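Local coordinates for pectate lyase 47 (Bacillus sp. TS-47, PDB 1VBL), which probably cleaves the pectate (polygalacturonate) of plant cell walls by calcium-dependent beta-elimination, as a thermostable secreted lyase of polysaccharide lyase family 1, at residues K235-F240 against S267-V272; D310-W315 against K343-N348. All blocks are in the same frame, centred on the assembly; numbering follows the deposited sequence.

Interaction 1. Residues K235-F240 against S267-V272; sequences KNSSDF and SGHLRV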
loop_
_atom_site.group_PDB
_atom_site.type_symbol
_atom_site.label_atom_id
_atom_site.label_comp_id
_atom_site.label_asym_id
_atom_site.label_seq_id
_atom_site.Cartn_x
_atom_site.Cartn_y
_atom_site.Cartn_z
ATOM N N LYS A 235 -0.370 3.048 -9.036
ATOM C CA LYS A 235 -1.266 3.166 -10.182
ATOM C C LYS A 235 -0.859 4.221 -11.201
ATOM O O LYS A 235 0.166 4.893 -11.065
ATOM C CB LYS A 235 -2.683 3.481 -9.694
ATOM C CG LYS A 235 -2.803 4.828 -8.993
ATOM C CD LYS A 235 -4.230 5.095 -8.520
ATOM C CE LYS A 235 -4.347 6.468 -7.869
ATOM N NZ LYS A 235 -5.728 6.756 -7.381
ATOM N N ASN A 236 -1.695 4.348 -12.224
ATOM C CA ASN A 236 -1.510 5.316 -13.295
ATOM C C ASN A 236 -0.123 5.368 -13.911
ATOM O O ASN A 236 0.593 6.368 -13.799
ATOM C CB ASN A 236 -1.919 6.710 -12.815
ATOM C CG ASN A 236 -3.390 6.787 -12.454
ATOM O OD1 ASN A 236 -4.200 6.018 -12.967
ATOM N ND2 ASN A 236 -3.744 7.724 -11.583
ATOM N N SER A 237 0.243 4.270 -14.564
ATOM C CA SER A 237 1.511 4.150 -15.260
ATOM C C SER A 237 2.778 4.278 -14.428
ATOM O O SER A 237 3.834 4.590 -14.967
ATOM C CB SER A 237 1.556 5.151 -16.416
ATOM O OG SER A 237 0.406 5.011 -17.231
ATOM N N SER A 238 2.686 4.054 -13.121
ATOM C CA SER A 238 3.883 4.103 -12.289
ATOM C C SER A 238 4.745 2.961 -12.817
ATOM O O SER A 238 4.229 2.035 -13.443
ATOM C CB SER A 238 3.534 3.880 -10.816
ATOM O OG SER A 238 2.806 4.986 -10.313
ATOM N N ASP A 239 6.046 3.003 -12.573
ATOM C CA ASP A 239 6.902 1.959 -13.121
ATOM C C ASP A 239 8.217 1.866 -12.360
ATOM O O ASP A 239 8.645 2.834 -11.735
ATOM C CB ASP A 239 7.184 2.300 -14.591
ATOM C CG ASP A 239 7.320 1.078 -15.478
ATOM O OD1 ASP A 239 7.147 -0.057 -14.995
ATOM O OD2 ASP A 239 7.598 1.266 -16.683
ATOM N N PHE A 240 8.852 0.699 -12.424
ATOM C CA PHE A 240 10.146 0.479 -11.780
ATOM C C PHE A 240 10.118 0.785 -10.289
ATOM O O PHE A 240 10.686 1.775 -9.820
ATOM C CB PHE A 240 11.198 1.331 -12.494
ATOM C CG PHE A 240 11.226 1.110 -13.981
ATOM C CD1 PHE A 240 11.129 2.182 -14.865
ATOM C CD2 PHE A 240 11.315 -0.177 -14.498
ATOM C CE1 PHE A 240 11.113 1.973 -16.245
ATOM C CE2 PHE A 240 11.299 -0.398 -15.877
ATOM C CZ PHE A 240 11.197 0.679 -16.749
ATOM N N SER A 267 -0.585 -0.596 -19.594
ATOM C CA SER A 267 0.073 -1.682 -20.310
ATOM C C SER A 267 1.541 -1.345 -20.550
ATOM O O SER A 267 1.868 -0.245 -20.993
ATOM C CB SER A 267 -0.627 -1.935 -21.647
ATOM O OG SER A 267 -0.063 -3.060 -22.296
ATOM N N GLY A 268 2.422 -2.293 -20.252
ATOM C CA GLY A 268 3.842 -2.063 -20.438
ATOM C C GLY A 268 4.493 -1.378 -19.249
ATOM O O GLY A 268 5.690 -1.098 -19.262
ATOM N N HIS A 269 3.706 -1.104 -18.215
ATOM C CA HIS A 269 4.226 -0.452 -17.017
ATOM C C HIS A 269 3.900 -1.269 -15.777
ATOM O O HIS A 269 3.701 -2.478 -15.859
ATOM C CB HIS A 269 3.631 0.948 -16.883
ATOM C CG HIS A 269 4.006 1.864 -18.002
ATOM N ND1 HIS A 269 5.296 2.309 -18.197
ATOM C CD2 HIS A 269 3.268 2.396 -19.005
ATOM C CE1 HIS A 269 5.336 3.076 -19.272
ATOM N NE2 HIS A 269 4.119 3.145 -19.779
ATOM N N LEU A 270 3.844 -0.600 -14.629
ATOM C CA LEU A 270 3.541 -1.261 -13.368
ATOM C C LEU A 270 4.492 -2.422 -13.080
ATOM O O LEU A 270 4.092 -3.451 -12.537
ATOM C CB LEU A 270 2.090 -1.746 -13.367
ATOM C CG LEU A 270 1.058 -0.616 -13.492
ATOM C CD1 LEU A 270 -0.350 -1.197 -13.523
ATOM C CD2 LEU A 270 1.210 0.350 -12.325
ATOM N N ARG A 271 5.755 -2.245 -13.451
ATOM C CA ARG A 271 6.768 -3.261 -13.197
ATOM C C ARG A 271 7.237 -3.055 -11.762
ATOM O O ARG A 271 7.924 -2.084 -11.446
ATOM C CB ARG A 271 7.909 -3.118 -14.204
ATOM C CG ARG A 271 7.516 -3.666 -15.573
ATOM C CD ARG A 271 8.520 -3.348 -16.670
ATOM N NE ARG A 271 8.439 -1.957 -17.107
ATOM C CZ ARG A 271 8.935 -1.512 -18.258
ATOM N NH1 ARG A 271 9.539 -2.355 -19.084
ATOM N NH2 ARG A 271 8.837 -0.228 -18.577
ATOM N N VAL A 272 6.835 -3.977 -10.895
ATOM C CA VAL A 272 7.146 -3.891 -9.478
ATOM C C VAL A 272 7.723 -5.192 -8.937
ATOM O O VAL A 272 7.370 -6.277 -9.390
ATOM C CB VAL A 272 5.856 -3.574 -8.663
ATOM C CG1 VAL A 272 6.197 -3.340 -7.193
ATOM C CG2 VAL A 272 5.143 -2.363 -9.254
#
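R271 runs alongside the F240 side chain and grips the carboxylate of D239 side-on. Its CB already lies 3.3 Å from D239 OD1, and CG and CD follow past the same oxygen, CD also touching the F240 ring at CE2. A bend at chi3 (-76°) then turns the guanidinium edge to the acid: NE meets OD1 of D239 at 3.1 Å, and NH2 meets D239 OD2 at 2.7 Å, both on the syn side and almost straight. The two flat groups are nearly coplanar, 20° apart. F240 CZ lies over one face of the guanidinium, off its centre and 3.1 Å from R271 NH2, the ring and guanidinium planes 29° apart; the carbonyl O of G268 sits over the opposite face.

Each oxygen of D239 takes a second donor. OD1 also accepts the backbone N of R271 at 3.0 Å, while ND1 of H269 reaches OD2 of D239 at 2.9 Å from above the carboxylate plane, with the oxygen close to the imidazole plane. The three R271 donors and H269 ND1 together hold the carboxylate against rotation about its CB-CG bond. Beside this network L270 N donates to S238 O at 2.9 Å, and L270 CD2 packs on that same carbonyl. Further out, W14 makes a cation-pi contact with R271, and Y17 stacks on F240. This salt bridge, its acid buried, ties the loop before strand 272-280 to the start of strand 239-251, just past the turn from strand 232-235, at a corner between two parallel sheets of the right-handed beta-helix characteristic of family 1 pectate lyases.

Interaction 2. Residues D310-W315 against K343-N348; sequences DFQYAW and KVWSKN
Y313 presents one ring face to the aliphatic chain of K343, and the two side chains cross at about a right angle. CB of K343 stands over that face, 4.2 Å from the ring centroid and 27° off its normal, in a CH-pi contact. Farther along the lysine, CD touches Y313 CD2 at 3.6 Å. With CG anti to the backbone N (chi1 -162°) and the chain extended beyond it, K343 runs past the tyrosine toward the Q312 side chain.

W345 turns its edge toward the face of Y313 in an offset edge-to-face pair, the tyrosine and the five-membered ring having centroids 5.8 Å apart and planes at 62°. W345 CZ2 lies 4.2 Å from Y313 CE2. NE1 of W345 is buried here and has no polar partner in the model. CG of K343 lies over one face of the indole near its rim, so the lysine chain packs against both aromatic residues.

At the backbone, K343 N donates to W315 O at 3.0 Å. This bond links strand 315-318 to the edge strand 342-345 of a four-stranded parallel sheet, while Y313 also packs on Q284 of strand 282-284, and R288 of strand 288-289 makes a cation-pi contact with W345.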
loop_
_atom_site.group_PDB
_atom_site.type_symbol
_atom_site.label_atom_id
_atom_site.label_comp_id
_atom_site.label_asym_id
_atom_site.label_seq_id
_atom_site.Cartn_x
_atom_site.Cartn_y
_atom_site.Cartn_z
ATOM N N ASP A 310 -10.142 -10.290 8.793
ATOM C CA ASP A 310 -10.356 -11.588 8.173
ATOM C C ASP A 310 -9.417 -11.689 6.983
ATOM O O ASP A 310 -8.827 -10.692 6.568
ATOM C CB ASP A 310 -11.804 -11.720 7.698
ATOM C CG ASP A 310 -12.797 -11.728 8.848
ATOM O OD1 ASP A 310 -12.653 -12.585 9.744
ATOM O OD2 ASP A 310 -13.717 -10.883 8.854
ATOM N N PHE A 311 -9.260 -12.892 6.451
ATOM C CA PHE A 311 -8.408 -13.090 5.289
ATOM C C PHE A 311 -9.301 -13.436 4.114
ATOM O O PHE A 311 -10.182 -14.290 4.231
ATOM C CB PHE A 311 -7.408 -14.225 5.522
ATOM C CG PHE A 311 -6.685 -14.656 4.273
ATOM C CD1 PHE A 311 -7.100 -15.782 3.563
ATOM C CD2 PHE A 311 -5.611 -13.920 3.791
ATOM C CE1 PHE A 311 -6.451 -16.167 2.390
ATOM C CE2 PHE A 311 -4.953 -14.297 2.614
ATOM C CZ PHE A 311 -5.373 -15.422 1.915
ATOM N N GLN A 312 -9.084 -12.772 2.984
ATOM C CA GLN A 312 -9.885 -13.034 1.796
ATOM C C GLN A 312 -9.032 -13.721 0.734
ATOM O O GLN A 312 -9.380 -14.795 0.246
ATOM C CB GLN A 312 -10.457 -11.727 1.235
ATOM C CG GLN A 312 -11.445 -11.940 0.091
ATOM C CD GLN A 312 -11.897 -10.640 -0.553
ATOM O OE1 GLN A 312 -12.253 -9.683 0.137
ATOM N NE2 GLN A 312 -11.894 -10.604 -1.883
ATOM N N TYR A 313 -7.915 -13.091 0.376
ATOM C CA TYR A 313 -7.007 -13.651 -0.622
ATOM C C TYR A 313 -5.675 -12.913 -0.554
ATOM O O TYR A 313 -5.588 -11.824 0.022
ATOM C CB TYR A 313 -7.614 -13.525 -2.027
ATOM C CG TYR A 313 -7.547 -12.139 -2.625
ATOM C CD1 TYR A 313 -6.422 -11.720 -3.335
ATOM C CD2 TYR A 313 -8.608 -11.240 -2.482
ATOM C CE1 TYR A 313 -6.349 -10.445 -3.890
ATOM C CE2 TYR A 313 -8.545 -9.955 -3.034
ATOM C CZ TYR A 313 -7.413 -9.570 -3.736
ATOM O OH TYR A 313 -7.340 -8.318 -4.297
ATOM N N ALA A 314 -4.635 -13.500 -1.137
ATOM C CA ALA A 314 -3.322 -12.873 -1.122
ATOM C C ALA A 314 -2.958 -12.307 -2.489
ATOM O O ALA A 314 -2.815 -11.096 -2.647
ATOM C CB ALA A 314 -2.264 -13.882 -0.676
ATOM N N TRP A 315 -2.822 -13.185 -3.478
ATOM C CA TRP A 315 -2.450 -12.759 -4.822
ATOM C C TRP A 315 -3.635 -12.546 -5.758
ATOM O O TRP A 315 -4.344 -13.492 -6.115
ATOM C CB TRP A 315 -1.482 -13.768 -5.437
ATOM C CG TRP A 315 -0.210 -13.928 -4.653
ATOM C CD1 TRP A 315 0.360 -13.010 -3.814
ATOM C CD2 TRP A 315 0.671 -15.056 -4.673
ATOM N NE1 TRP A 315 1.545 -13.500 -3.310
ATOM C CE2 TRP A 315 1.759 -14.754 -3.822
ATOM C CE3 TRP A 315 0.648 -16.294 -5.329
ATOM C CZ2 TRP A 315 2.817 -15.645 -3.610
ATOM C CZ3 TRP A 315 1.700 -17.182 -5.118
ATOM C CH2 TRP A 315 2.771 -16.850 -4.264
ATOM N N LYS A 343 -6.760 -15.250 -6.285
ATOM C CA LYS A 343 -8.087 -14.865 -6.740
ATOM C C LYS A 343 -7.877 -14.214 -8.097
ATOM O O LYS A 343 -6.943 -13.435 -8.275
ATOM C CB LYS A 343 -8.724 -13.888 -5.749
ATOM C CG LYS A 343 -10.232 -13.758 -5.882
ATOM C CD LYS A 343 -10.836 -13.154 -4.620
ATOM C CE LYS A 343 -12.356 -13.113 -4.684
ATOM N NZ LYS A 343 -12.945 -12.569 -3.428
ATOM N N VAL A 344 -8.726 -14.545 -9.062
ATOM C CA VAL A 344 -8.579 -13.988 -10.400
ATOM C C VAL A 344 -9.710 -13.043 -10.788
ATOM O O VAL A 344 -10.884 -13.348 -10.587
ATOM C CB VAL A 344 -8.488 -15.113 -11.458
ATOM C CG1 VAL A 344 -8.274 -14.515 -12.844
ATOM C CG2 VAL A 344 -7.350 -16.065 -11.106
ATOM N N TRP A 345 -9.339 -11.891 -11.339
ATOM C CA TRP A 345 -10.309 -10.896 -11.778
ATOM C C TRP A 345 -10.044 -10.574 -13.249
ATOM O O TRP A 345 -9.361 -9.601 -13.569
ATOM C CB TRP A 345 -10.185 -9.610 -10.952
ATOM C CG TRP A 345 -10.079 -9.814 -9.464
ATOM C CD1 TRP A 345 -8.932 -9.966 -8.734
ATOM C CD2 TRP A 345 -11.160 -9.868 -8.528
ATOM N NE1 TRP A 345 -9.234 -10.108 -7.400
ATOM C CE2 TRP A 345 -10.593 -10.053 -7.245
ATOM C CE3 TRP A 345 -12.553 -9.780 -8.645
ATOM C CZ2 TRP A 345 -11.373 -10.149 -6.089
ATOM C CZ3 TRP A 345 -13.329 -9.876 -7.495
ATOM C CH2 TRP A 345 -12.734 -10.059 -6.232
ATOM N N SER A 346 -10.578 -11.401 -14.141
ATOM C CA SER A 346 -10.393 -11.200 -15.574
ATOM C C SER A 346 -11.402 -12.024 -16.362
ATOM O O SER A 346 -12.116 -12.845 -15.794
ATOM C CB SER A 346 -8.978 -11.615 -15.985
ATOM O OG SER A 346 -8.783 -11.459 -17.381
ATOM N N LYS A 347 -11.457 -11.798 -17.670
ATOM C CA LYS A 347 -12.362 -12.542 -18.537
ATOM C C LYS A 347 -11.559 -13.480 -19.426
ATOM O O LYS A 347 -12.122 -14.284 -20.165
ATOM C CB LYS A 347 -13.181 -11.584 -19.403
ATOM C CG LYS A 347 -14.119 -10.697 -18.604
ATOM C CD LYS A 347 -14.908 -9.765 -19.503
ATOM C CE LYS A 347 -15.882 -8.927 -18.687
ATOM N NZ LYS A 347 -16.693 -8.026 -19.549
ATOM N N ASN A 348 -10.237 -13.380 -19.345
ATOM C CA ASN A 348 -9.372 -14.228 -20.156
ATOM C C ASN A 348 -8.504 -15.135 -19.306
ATOM O O ASN A 348 -8.372 -14.935 -18.097
ATOM C CB ASN A 348 -8.456 -13.373 -21.032
ATOM C CG ASN A 348 -9.222 -12.512 -22.006
ATOM O OD1 ASN A 348 -9.979 -13.013 -22.835
ATOM N ND2 ASN A 348 -9.028 -11.203 -21.913
#

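Interactions 1 and 2 follow one another along the chain, the first closing before the second opens, and each joins a loop or turn to a later part of the parallel beta-helix. Their centres are 20 Å apart and their nearest atoms about 11 Å, so they do not touch. The calcium ion, bound by D190, D229 and D233, lies closer to interaction 1: the side chain of K235 in the 235-240 segment is about 5 Å from the metal, whereas that of Y313 in interaction 2 is about 13 Å away. Interaction 1 thus starts beside the metal site, but its ionic network, at D239 and R271, comes after the 236-238 turn; interaction 2 is mainly aromatic and aliphatic packing farther along the solenoid.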